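Local coordinates for betainyl-CoA thiolase (Pseudomonas putida, PDB 2HLJ), which probably acts on acyl-CoA thioesters, as an acyltransferase or thioesterase of the hotdog-fold superfamily, at residues L5-T10 against D37-R42; V78-L83 against V92-H97; D86-H91 against M111-D116; L105-Q110 against P146-R151. All coordinates share one frame; numbering follows the deposited sequence. Where two conformers were deposited one is given.

Contact 1 of 4, residues L5-T10 against D37-R42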
# COMPACT_ATOMS: atom_id res chain seq x y z
N LEU A 5 7.64 13.81 -15.33
CA LEU A 5 6.21 13.93 -15.22
C LEU A 5 5.77 14.00 -13.75
O LEU A 5 5.99 13.06 -13.01
CB LEU A 5 5.53 12.74 -15.92
CG LEU A 5 3.99 12.75 -15.90
CD1 LEU A 5 3.38 13.94 -16.68
CD2 LEU A 5 3.45 11.45 -16.44
N ILE A 6 5.15 15.12 -13.36
CA ILE A 6 4.49 15.27 -12.06
C ILE A 6 2.98 15.10 -12.24
O ILE A 6 2.36 15.77 -13.04
CB ILE A 6 4.83 16.63 -11.41
CG1 ILE A 6 6.32 16.71 -11.14
CG2 ILE A 6 4.06 16.83 -10.10
CD1 ILE A 6 6.80 18.04 -10.67
N THR A 7 2.38 14.17 -11.50
CA THR A 7 0.98 13.81 -11.69
C THR A 7 0.08 14.34 -10.58
O THR A 7 -1.16 14.47 -10.76
CB THR A 7 0.86 12.30 -11.77
OG1 THR A 7 1.71 11.71 -10.81
CG2 THR A 7 1.31 11.85 -13.11
N TYR A 8 0.68 14.68 -9.45
CA TYR A 8 -0.12 15.02 -8.27
C TYR A 8 0.71 15.80 -7.28
O TYR A 8 1.87 15.49 -7.08
CB TYR A 8 -0.75 13.76 -7.63
CG TYR A 8 -1.83 14.07 -6.62
CD1 TYR A 8 -3.07 14.50 -7.04
CD2 TYR A 8 -1.60 13.97 -5.25
CE1 TYR A 8 -4.06 14.80 -6.15
CE2 TYR A 8 -2.60 14.28 -4.34
CZ TYR A 8 -3.84 14.69 -4.80
OH TYR A 8 -4.88 15.01 -3.94
N ARG A 9 0.12 16.84 -6.69
CA ARG A 9 0.74 17.60 -5.61
C ARG A 9 -0.25 17.82 -4.51
O ARG A 9 -1.43 18.06 -4.79
CB ARG A 9 1.14 19.01 -6.06
CG ARG A 9 1.95 19.10 -7.31
CD ARG A 9 2.15 20.58 -7.66
NE ARG A 9 3.00 20.78 -8.82
CZ ARG A 9 4.33 20.76 -8.80
NH1 ARG A 9 5.01 20.53 -7.67
NH2 ARG A 9 5.00 20.97 -9.93
N THR A 10 0.23 17.77 -3.26
CA THR A 10 -0.64 18.03 -2.12
C THR A 10 0.21 18.43 -0.91
O THR A 10 1.45 18.38 -0.96
CB THR A 10 -1.60 16.81 -1.79
OG1 THR A 10 -2.61 17.19 -0.86
CG2 THR A 10 -0.85 15.61 -1.24
N ASP A 37 -5.09 8.28 -10.58
CA ASP A 37 -6.31 8.88 -11.14
C ASP A 37 -6.01 10.08 -12.08
O ASP A 37 -6.58 10.22 -13.17
CB ASP A 37 -7.27 9.32 -10.03
CG ASP A 37 -7.77 8.16 -9.17
OD1 ASP A 37 -7.54 6.97 -9.49
OD2 ASP A 37 -8.40 8.46 -8.13
N ALA A 38 -5.14 10.95 -11.64
CA ALA A 38 -4.69 12.08 -12.44
C ALA A 38 -3.98 11.65 -13.72
O ALA A 38 -4.11 12.31 -14.74
CB ALA A 38 -3.78 12.98 -11.60
N LEU A 39 -3.22 10.57 -13.67
CA LEU A 39 -2.60 10.05 -14.88
C LEU A 39 -3.68 9.61 -15.89
O LEU A 39 -3.55 9.84 -17.09
CB LEU A 39 -1.70 8.88 -14.55
CG LEU A 39 -0.91 8.31 -15.73
CD1 LEU A 39 0.05 9.33 -16.35
CD2 LEU A 39 -0.21 7.05 -15.32
N MSE A 40 -4.76 9.00 -15.40
CA MSE A 40 -5.85 8.59 -16.27
C MSE A 40 -6.60 9.79 -16.83
O MSE A 40 -6.96 9.80 -18.02
CB MSE A 40 -6.78 7.59 -15.58
CG MSE A 40 -6.16 6.25 -15.26
SE MSE A 40 -5.09 5.52 -16.72
CE MSE A 40 -3.32 5.64 -15.96
N ASP A 41 -6.80 10.84 -16.02
CA ASP A 41 -7.31 12.11 -16.58
C ASP A 41 -6.42 12.67 -17.70
O ASP A 41 -6.91 13.17 -18.71
CB ASP A 41 -7.43 13.20 -15.52
CG ASP A 41 -8.57 12.97 -14.58
OD1 ASP A 41 -9.56 12.28 -14.97
OD2 ASP A 41 -8.47 13.49 -13.43
N ARG A 42 -5.11 12.59 -17.52
CA ARG A 42 -4.19 13.13 -18.52
C ARG A 42 -4.30 12.41 -19.84
O ARG A 42 -4.22 13.04 -20.90
CB ARG A 42 -2.74 13.02 -18.05
CG ARG A 42 -2.32 13.99 -17.01
CD ARG A 42 -0.84 13.81 -16.79
NE ARG A 42 -0.30 14.75 -15.81
CZ ARG A 42 0.44 15.81 -16.12
NH1 ARG A 42 0.78 16.08 -17.38
NH2 ARG A 42 0.86 16.59 -15.15
O HOH W 1 -1.61 14.81 -13.53

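Contact 2 of 4, residues V78-L83 against V92-H97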
# COMPACT_ATOMS: atom_id res chain seq x y z
N VAL A 78 4.11 13.82 -6.62
CA VAL A 78 4.36 12.50 -7.18
C VAL A 78 4.94 12.59 -8.55
O VAL A 78 4.44 13.33 -9.39
CB VAL A 78 3.04 11.68 -7.25
CG1 VAL A 78 3.32 10.25 -7.65
CG2 VAL A 78 2.31 11.74 -5.94
N GLN A 79 6.00 11.80 -8.81
CA GLN A 79 6.50 11.58 -10.16
C GLN A 79 6.07 10.19 -10.61
O GLN A 79 6.01 9.26 -9.83
CB GLN A 79 8.03 11.73 -10.22
CG GLN A 79 8.40 13.22 -10.14
CD GLN A 79 9.86 13.52 -10.00
OE1 GLN A 79 10.18 14.58 -9.51
NE2 GLN A 79 10.75 12.61 -10.42
N THR A 80 5.73 10.06 -11.88
CA THR A 80 5.11 8.83 -12.36
C THR A 80 5.79 8.42 -13.67
O THR A 80 5.98 9.25 -14.55
CB THR A 80 3.62 8.98 -12.57
OG1 THR A 80 2.97 9.44 -11.35
CG2 THR A 80 3.02 7.66 -13.02
N GLN A 81 6.19 7.16 -13.74
CA GLN A 81 6.68 6.55 -15.00
C GLN A 81 5.84 5.33 -15.38
O GLN A 81 5.39 4.55 -14.51
CB GLN A 81 8.11 6.10 -14.87
CG GLN A 81 9.06 7.17 -14.47
CD GLN A 81 10.52 6.73 -14.63
OE1 GLN A 81 10.90 6.22 -15.67
NE2 GLN A 81 11.33 6.96 -13.60
N ILE A 82 5.64 5.18 -16.68
CA ILE A 82 4.97 4.03 -17.23
C ILE A 82 6.08 3.05 -17.58
O ILE A 82 6.94 3.34 -18.40
CB ILE A 82 4.09 4.44 -18.46
CG1 ILE A 82 2.94 5.33 -17.97
CG2 ILE A 82 3.54 3.20 -19.18
CD1 ILE A 82 2.23 6.05 -19.08
N LEU A 83 6.06 1.89 -16.93
CA LEU A 83 7.09 0.89 -17.12
C LEU A 83 6.74 -0.05 -18.26
O LEU A 83 7.63 -0.67 -18.82
CB LEU A 83 7.27 0.07 -15.85
CG LEU A 83 7.52 0.91 -14.61
CD1 LEU A 83 7.51 0.02 -13.38
CD2 LEU A 83 8.81 1.69 -14.79
N VAL A 92 3.13 0.63 -13.66
CA VAL A 92 3.50 1.99 -13.31
C VAL A 92 4.39 2.09 -12.07
O VAL A 92 4.45 1.18 -11.26
CB VAL A 92 2.25 2.88 -13.08
CG1 VAL A 92 1.39 2.88 -14.33
CG2 VAL A 92 1.46 2.39 -11.90
N TYR A 93 5.09 3.22 -11.96
CA TYR A 93 6.02 3.44 -10.86
C TYR A 93 5.82 4.86 -10.42
O TYR A 93 5.92 5.76 -11.25
CB TYR A 93 7.48 3.26 -11.36
CG TYR A 93 8.57 3.45 -10.30
CD1 TYR A 93 8.91 2.43 -9.46
CD2 TYR A 93 9.26 4.64 -10.20
CE1 TYR A 93 9.90 2.57 -8.52
CE2 TYR A 93 10.26 4.81 -9.25
CZ TYR A 93 10.58 3.75 -8.41
OH TYR A 93 11.59 3.82 -7.49
N HIS A 94 5.43 5.05 -9.15
CA HIS A 94 5.28 6.36 -8.56
C HIS A 94 6.40 6.58 -7.56
O HIS A 94 6.83 5.64 -6.88
CB HIS A 94 3.96 6.47 -7.78
CG HIS A 94 2.72 6.37 -8.61
ND1 HIS A 94 2.42 7.26 -9.63
CD2 HIS A 94 1.67 5.52 -8.52
CE1 HIS A 94 1.25 6.94 -10.14
NE2 HIS A 94 0.75 5.92 -9.46
N SER A 95 6.89 7.81 -7.47
CA SER A 95 7.84 8.20 -6.45
C SER A 95 7.34 9.51 -5.80
O SER A 95 6.63 10.31 -6.42
CB SER A 95 9.27 8.31 -7.00
OG SER A 95 9.34 9.24 -8.10
N LEU A 96 7.65 9.66 -4.52
CA LEU A 96 7.18 10.80 -3.74
C LEU A 96 8.35 11.70 -3.43
O LEU A 96 9.42 11.22 -3.08
CB LEU A 96 6.51 10.37 -2.44
CG LEU A 96 5.74 11.46 -1.65
CD1 LEU A 96 4.47 11.93 -2.34
CD2 LEU A 96 5.43 10.96 -0.24
N HIS A 97 8.13 13.01 -3.52
CA HIS A 97 9.20 14.00 -3.47
C HIS A 97 8.78 15.24 -2.68
O HIS A 97 7.57 15.53 -2.55
CB HIS A 97 9.58 14.47 -4.89
CG HIS A 97 9.94 13.34 -5.82
ND1 HIS A 97 11.23 13.06 -6.18
CD2 HIS A 97 9.16 12.44 -6.46
CE1 HIS A 97 11.24 12.00 -6.97
NE2 HIS A 97 9.99 11.59 -7.15
O HOH W 2 8.63 7.96 -10.62

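Contact 3 of 4, residues D86-H91 against M111-D116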
# COMPACT_ATOMS: atom_id res chain seq x y z
N ASP A 86 0.05 -3.75 -21.58
CA ASP A 86 -0.36 -4.69 -22.60
C ASP A 86 -1.76 -4.35 -23.04
O ASP A 86 -2.13 -3.20 -22.96
CB ASP A 86 -0.17 -6.14 -22.14
CG ASP A 86 -0.97 -6.50 -20.89
OD1 ASP A 86 -2.00 -5.84 -20.58
OD2 ASP A 86 -0.57 -7.48 -20.24
N ARG A 87 -2.54 -5.31 -23.51
CA ARG A 87 -3.88 -5.02 -23.99
C ARG A 87 -4.80 -4.48 -22.89
O ARG A 87 -5.70 -3.73 -23.19
CB ARG A 87 -4.50 -6.26 -24.64
CG ARG A 87 -3.78 -6.69 -25.91
CD ARG A 87 -4.51 -7.82 -26.67
N LYS A 88 -4.59 -4.85 -21.63
CA LYS A 88 -5.48 -4.42 -20.56
C LYS A 88 -4.84 -4.10 -19.21
O LYS A 88 -5.56 -3.76 -18.25
CB LYS A 88 -6.59 -5.44 -20.37
CG LYS A 88 -6.14 -6.77 -19.88
CD LYS A 88 -7.22 -7.85 -20.14
CE LYS A 88 -7.03 -9.04 -19.21
NZ LYS A 88 -8.09 -10.11 -19.26
N ARG A 89 -3.51 -4.16 -19.14
CA ARG A 89 -2.80 -3.90 -17.88
C ARG A 89 -1.82 -2.75 -18.05
O ARG A 89 -1.28 -2.57 -19.10
CB ARG A 89 -2.05 -5.15 -17.39
CG ARG A 89 -2.95 -6.18 -16.68
CD ARG A 89 -2.31 -7.57 -16.66
NE ARG A 89 -2.32 -8.07 -18.02
CZ ARG A 89 -3.25 -8.86 -18.53
NH1 ARG A 89 -4.25 -9.34 -17.79
NH2 ARG A 89 -3.17 -9.18 -19.81
N LEU A 90 -1.66 -1.95 -17.00
CA LEU A 90 -0.69 -0.88 -16.98
C LEU A 90 0.32 -1.15 -15.85
O LEU A 90 -0.08 -1.47 -14.74
CB LEU A 90 -1.41 0.45 -16.80
CG LEU A 90 -0.61 1.74 -16.89
CD1 LEU A 90 0.14 1.87 -18.21
CD2 LEU A 90 -1.55 2.94 -16.65
N HIS A 91 1.61 -1.04 -16.16
CA HIS A 91 2.68 -1.24 -15.17
C HIS A 91 3.27 0.14 -14.89
O HIS A 91 3.80 0.79 -15.79
CB HIS A 91 3.68 -2.25 -15.73
CG HIS A 91 4.73 -2.69 -14.77
ND1 HIS A 91 5.85 -3.37 -15.18
CD2 HIS A 91 4.83 -2.57 -13.42
CE1 HIS A 91 6.60 -3.66 -14.13
NE2 HIS A 91 6.00 -3.19 -13.05
N MSE A 111 0.80 -2.71 -10.54
CA MSE A 111 0.16 -3.26 -11.73
C MSE A 111 -1.35 -3.03 -11.62
O MSE A 111 -1.97 -3.38 -10.63
CB MSE A 111 0.46 -4.76 -11.84
CG MSE A 111 -0.15 -5.41 -13.07
SE MSE A 111 0.79 -4.88 -14.66
CE MSE A 111 2.47 -5.80 -14.35
N LEU A 112 -1.93 -2.46 -12.67
CA LEU A 112 -3.34 -2.07 -12.68
C LEU A 112 -4.03 -2.72 -13.87
O LEU A 112 -3.40 -2.90 -14.91
CB LEU A 112 -3.43 -0.55 -12.79
CG LEU A 112 -2.59 0.30 -11.82
CD1 LEU A 112 -1.95 1.41 -12.54
CD2 LEU A 112 -3.51 0.86 -10.72
N LEU A 113 -5.28 -3.13 -13.68
CA LEU A 113 -6.11 -3.81 -14.67
C LEU A 113 -7.22 -2.88 -15.12
O LEU A 113 -7.93 -2.29 -14.27
CB LEU A 113 -6.76 -5.06 -14.05
CG LEU A 113 -7.73 -5.86 -14.94
CD1 LEU A 113 -7.01 -6.42 -16.14
CD2 LEU A 113 -8.39 -6.99 -14.17
N HIS A 114 -7.38 -2.75 -16.44
CA HIS A 114 -8.49 -1.99 -16.99
C HIS A 114 -9.69 -2.90 -17.01
O HIS A 114 -9.66 -3.99 -17.58
CB HIS A 114 -8.16 -1.45 -18.39
CG HIS A 114 -9.22 -0.55 -18.98
ND1 HIS A 114 -9.64 -0.67 -20.29
CD2 HIS A 114 -9.91 0.50 -18.47
CE1 HIS A 114 -10.56 0.25 -20.54
NE2 HIS A 114 -10.74 0.98 -19.46
N VAL A 115 -10.77 -2.45 -16.40
CA VAL A 115 -11.95 -3.30 -16.20
C VAL A 115 -13.15 -2.73 -16.93
O VAL A 115 -13.33 -1.54 -16.99
CB VAL A 115 -12.29 -3.51 -14.69
CG1 VAL A 115 -11.11 -4.08 -13.96
CG2 VAL A 115 -12.73 -2.23 -14.03
N ASP A 116 -13.96 -3.62 -17.48
CA ASP A 116 -15.22 -3.25 -18.11
C ASP A 116 -16.28 -2.97 -17.05
O ASP A 116 -16.61 -3.86 -16.28
CB ASP A 116 -15.69 -4.42 -18.99
CG ASP A 116 -16.93 -4.07 -19.82
OD1 ASP A 116 -16.93 -3.02 -20.49
OD2 ASP A 116 -17.90 -4.87 -19.81

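Contact 4 of 4, residues L105-Q110 against P146-R151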
# COMPACT_ATOMS: atom_id res chain seq x y z
N LEU A 105 11.25 10.07 -1.09
CA LEU A 105 10.67 9.82 0.21
C LEU A 105 10.05 8.44 0.29
O LEU A 105 9.99 7.84 1.38
CB LEU A 105 9.59 10.87 0.48
CG LEU A 105 10.03 12.34 0.36
CD1 LEU A 105 8.87 13.26 0.61
CD2 LEU A 105 11.13 12.58 1.37
N ALA A 106 9.46 8.03 -0.82
CA ALA A 106 8.83 6.72 -0.99
C ALA A 106 8.68 6.46 -2.47
O ALA A 106 8.71 7.39 -3.27
CB ALA A 106 7.46 6.70 -0.34
N ALA A 107 8.51 5.19 -2.83
CA ALA A 107 8.32 4.76 -4.23
C ALA A 107 7.39 3.53 -4.25
O ALA A 107 7.38 2.74 -3.28
CB ALA A 107 9.67 4.45 -4.86
N SER A 108 6.62 3.36 -5.32
CA SER A 108 5.73 2.22 -5.43
C SER A 108 5.64 1.75 -6.85
O SER A 108 5.38 2.56 -7.74
CB SER A 108 4.31 2.61 -4.99
OG SER A 108 3.48 1.48 -5.01
N GLU A 109 5.82 0.44 -7.04
CA GLU A 109 5.63 -0.23 -8.31
C GLU A 109 4.26 -0.86 -8.26
O GLU A 109 3.93 -1.51 -7.28
CB GLU A 109 6.69 -1.35 -8.45
CG GLU A 109 6.71 -1.99 -9.82
CD GLU A 109 7.59 -3.23 -9.89
OE1 GLU A 109 8.19 -3.60 -8.85
OE2 GLU A 109 7.70 -3.81 -11.00
N GLN A 110 3.45 -0.68 -9.31
CA GLN A 110 2.10 -1.18 -9.29
C GLN A 110 1.70 -1.75 -10.61
O GLN A 110 2.19 -1.31 -11.65
CB GLN A 110 1.11 -0.06 -8.99
CG GLN A 110 1.60 0.88 -7.92
CD GLN A 110 0.51 1.71 -7.35
OE1 GLN A 110 -0.50 1.94 -8.00
NE2 GLN A 110 0.71 2.17 -6.14
N PRO A 146 13.88 3.72 -12.48
CA PRO A 146 13.18 3.33 -11.26
C PRO A 146 14.04 2.43 -10.39
O PRO A 146 14.48 1.35 -10.81
CB PRO A 146 11.94 2.60 -11.78
CG PRO A 146 11.76 3.14 -13.18
CD PRO A 146 13.17 3.23 -13.67
N GLN A 147 14.31 2.88 -9.18
CA GLN A 147 15.17 2.13 -8.30
C GLN A 147 14.47 0.94 -7.62
O GLN A 147 15.02 -0.15 -7.54
CB GLN A 147 15.76 3.07 -7.27
CG GLN A 147 16.78 2.42 -6.38
CD GLN A 147 17.40 3.41 -5.42
OE1 GLN A 147 17.19 4.62 -5.54
NE2 GLN A 147 18.16 2.89 -4.46
N TYR A 148 13.24 1.17 -7.16
CA TYR A 148 12.53 0.23 -6.28
C TYR A 148 11.57 -0.65 -7.09
O TYR A 148 10.34 -0.49 -7.07
CB TYR A 148 11.83 1.02 -5.15
CG TYR A 148 12.87 1.72 -4.30
CD1 TYR A 148 13.49 1.08 -3.25
CD2 TYR A 148 13.27 3.02 -4.59
CE1 TYR A 148 14.47 1.71 -2.50
CE2 TYR A 148 14.23 3.67 -3.83
CZ TYR A 148 14.84 2.99 -2.81
OH TYR A 148 15.79 3.63 -2.09
N MSE A 149 12.19 -1.57 -7.81
CA MSE A 149 11.54 -2.47 -8.73
C MSE A 149 11.88 -3.86 -8.33
O MSE A 149 12.99 -4.11 -7.93
CB MSE A 149 12.16 -2.28 -10.11
CG MSE A 149 11.98 -0.92 -10.60
SE MSE A 149 10.30 -0.95 -11.45
CE MSE A 149 11.25 -1.38 -13.23
N GLY A 150 10.94 -4.79 -8.54
CA GLY A 150 11.19 -6.19 -8.28
C GLY A 150 11.59 -6.45 -6.84
O GLY A 150 12.31 -7.40 -6.55
N ARG A 151 11.11 -5.62 -5.91
CA ARG A 151 11.56 -5.73 -4.52
C ARG A 151 10.85 -6.86 -3.75
O ARG A 151 9.67 -7.14 -3.99
CB ARG A 151 11.36 -4.38 -3.80
CG ARG A 151 12.23 -3.27 -4.35
CD ARG A 151 13.66 -3.67 -4.19
NE ARG A 151 14.63 -2.66 -4.57
CZ ARG A 151 15.46 -2.04 -3.73
NH1 ARG A 151 15.43 -2.29 -2.42
NH2 ARG A 151 16.31 -1.15 -4.21
O HOH W 3 9.01 -3.44 -6.15

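Contact 1 of 4, residues L5-T10 against D37-R42
Leu5 and Arg42 run alongside each other in opposing senses at one end of this contact. Leu5 CD1 sits over one face of the Arg42 guanidinium, toward its rim, and is 3.4 Å from Arg42 NH1. The arginine reaches the strand because CG lies anti to its own carbonyl carbon (chi1 -75°) and the chain then runs extended to NE. Its NH2 comes to 2.7 Å from Ile6 O, which is oblique to the guanidinium. NE works through a water. Arg42 NE donates to this water at 2.6 Å, and the water donates to Thr7 O at 2.8 Å, so a water bridge joins helix and strand.

The other methyl of Leu5 meets Leu39. Leu5 CD2 is 4.0 Å from Leu39 CD1, and the two side chains cross at about a right angle. Further along, Ala38 CB presses against Thr7 O at 3.1 Å. The small methyl lets the backbones come close there, with the CA atoms of Thr7 and Ala38 6.0 Å apart. The hydroxyl of Thr7 is engaged with Thr80 on the adjacent strand. Tyr8 packs on Ile31 and Ala35, an earlier part of the same helix.

The axes of strand 6-10 and helix 37-42 run at 133° to each other. Asp37 on the same helix forms a salt bridge with Arg24 of the second subunit. An outer strand of an antiparallel sheet lying on a long helix is typical of the hotdog fold, whose sheet wraps that helix.

Contact 2 of 4, residues V78-L83 against V92-H97
Thr80 and His94 form a side-chain pair on the face of the sheet that also carries Val78. The two side chains leave the sheet together. Thr80 OG1 is hydrogen-bonded to His94 ND1 at 2.8 Å, in the plane of the ring at its edge. Val78 CG1 adds an apolar neighbour, 3.7 Å from His94 ND1.

The other face holds a flat stack. The amide of Gln79 lies over one face of His97, with the planes 13° apart and Gln79 CD 3.4 Å from His97 NE2. The same NE2 is hydrogen-bonded to Ser95 OG at 2.6 Å, in the ring plane, which probably helps fix the rotation of the imidazole. An alanine in place of His97 would probably leave Ser95 OG without this partner and the Gln79 amide without its stack.

Beneath these groups, the backbones of Gln79 and Ser95 bond to each other in both directions, as do those of Gln81 and Tyr93. Gln81 N meets Tyr93 O at 2.9 Å, almost straight (170°).

A second shell holds the polar ends. Thr80 OG1 also bonds Thr7. His94 NE2 bonds Thr36, and its ring meets Phe32. Trp77 bonds Gln79 OE1 and lies nearly parallel to His97. This is the antiparallel hairpin of strands 75-85 and 89-98, part of the hotdog sheet, with the Thr80-His94 face turned to helix 25-43.

Contact 3 of 4, residues D86-H91 against M111-D116
Leu90 and Leu112 pair their backbones where strand 89-98, just out of its hairpin turn, joins strand 104-114 of the sheet. Leu90 N bonds Leu112 O at 2.9 Å, and Leu112 N returns a bond to Leu90 O. Two residues on, His114 N donates to Lys88 O at 2.8 Å, nearly straight (173°). The pairing thus extends into the turn.

Asp86 organises that turn. Its OD1 accepts from the backbone N of Lys88, an Asx turn, and also from Arg89 N at 2.7 Å. OD2 takes the arginine side chain. A bend at chi3 (-70°) folds the guanidinium back, so that Arg89 NE lies 2.9 Å from Asp86 OD2, on its syn lone pair and within the guanidinium plane. Arg89 NH2 meets the same OD2 at 3.1 Å, from above the carboxylate plane. A leucine in place of Arg89 would probably leave Asp86 OD2 without its charged mate and the carboxylate held by backbone N-H groups on OD1.

Lys88 CG lies over one face of this guanidinium. Lys88 and Leu113 run alongside each other, with Lys88 CG 3.9 Å from Leu113 CD1. At the other end, in one of the two conformers of Met111, a selenomethionine, CE lies over a face of the His91 ring, a doubtful CH-pi contact. Pro156 and Leu155 of the second subunit pack on Arg89 and Met111. Two neighbouring antiparallel strands of the hotdog sheet pair here, and the hairpin turn leading into one of them is braced by an Asx turn and a salt bridge.

Contact 4 of 4, residues L105-Q110 against P146-R151
Glu109 stretches toward Gly150 with CG anti to its backbone N (chi1 -172°) and the rest of its chain extended. This carries the carboxylate off strand 104-114 to the loop 146-151. There Gly150 N donates to Glu109 OE1 at 3.0 Å. The N-H comes to the syn side of the oxygen, tilted 26° out of the carboxylate plane. Gly150 has a positive phi (58°), and this local turn of the chain accompanies its N-H pointing at the carboxylate. A water lies 2.8 Å from Glu109 OE1 and accepts a bond from Arg151 N at 3.0 Å.

Met149, a selenomethionine, crosses Glu109 at about a right angle. Its SE is 3.9 Å from Glu109 CD, so the selenium rests against the carboxylate.

Tyr148 makes the apolar part of the contact. Its CD2 is 3.9 Å from Ala107 CB, which meets the ring obliquely. Tyr148 is also the centre of an inverse gamma turn, and its backbone N bonds the hydroxyl of Tyr93. Tyr148 CD1 lies over one face of the Arg151 guanidinium.

The second carboxylate oxygen, Glu109 OE2, bonds His91 NE2 on the neighbouring strand. Ile153 of the second subunit packs on Glu109. Each oxygen therefore has its own nitrogen partner, Gly150 N from the loop and His91 NE2 from the sheet. That chemistry implies a directional polar tie, which probably helps hold the loop 146-151 to the strands near the dimer contact.

All four contacts reach the same antiparallel sheet. Contacts 1 and 2 have centres about 10 Å apart and join through neighbouring strands 6-11 and 75-85. Contact 2 lies nearest the centre of the chain. Contact 4 is about 8 Å from it, centre to centre, one strand further on. Contact 3 shares strand 89-98 with contact 2 and strand 104-114 with contact 4, though its centre is about 17 and 19 Å from theirs. Contacts 1, 2 and 4 follow one another along the chain, while contact 3 interleaves with 2 and 4. Helix 25-43 is one partner of contact 1 and also touches residues of the others. Contacts 1, 3 and 4 all have a residue near the second subunit.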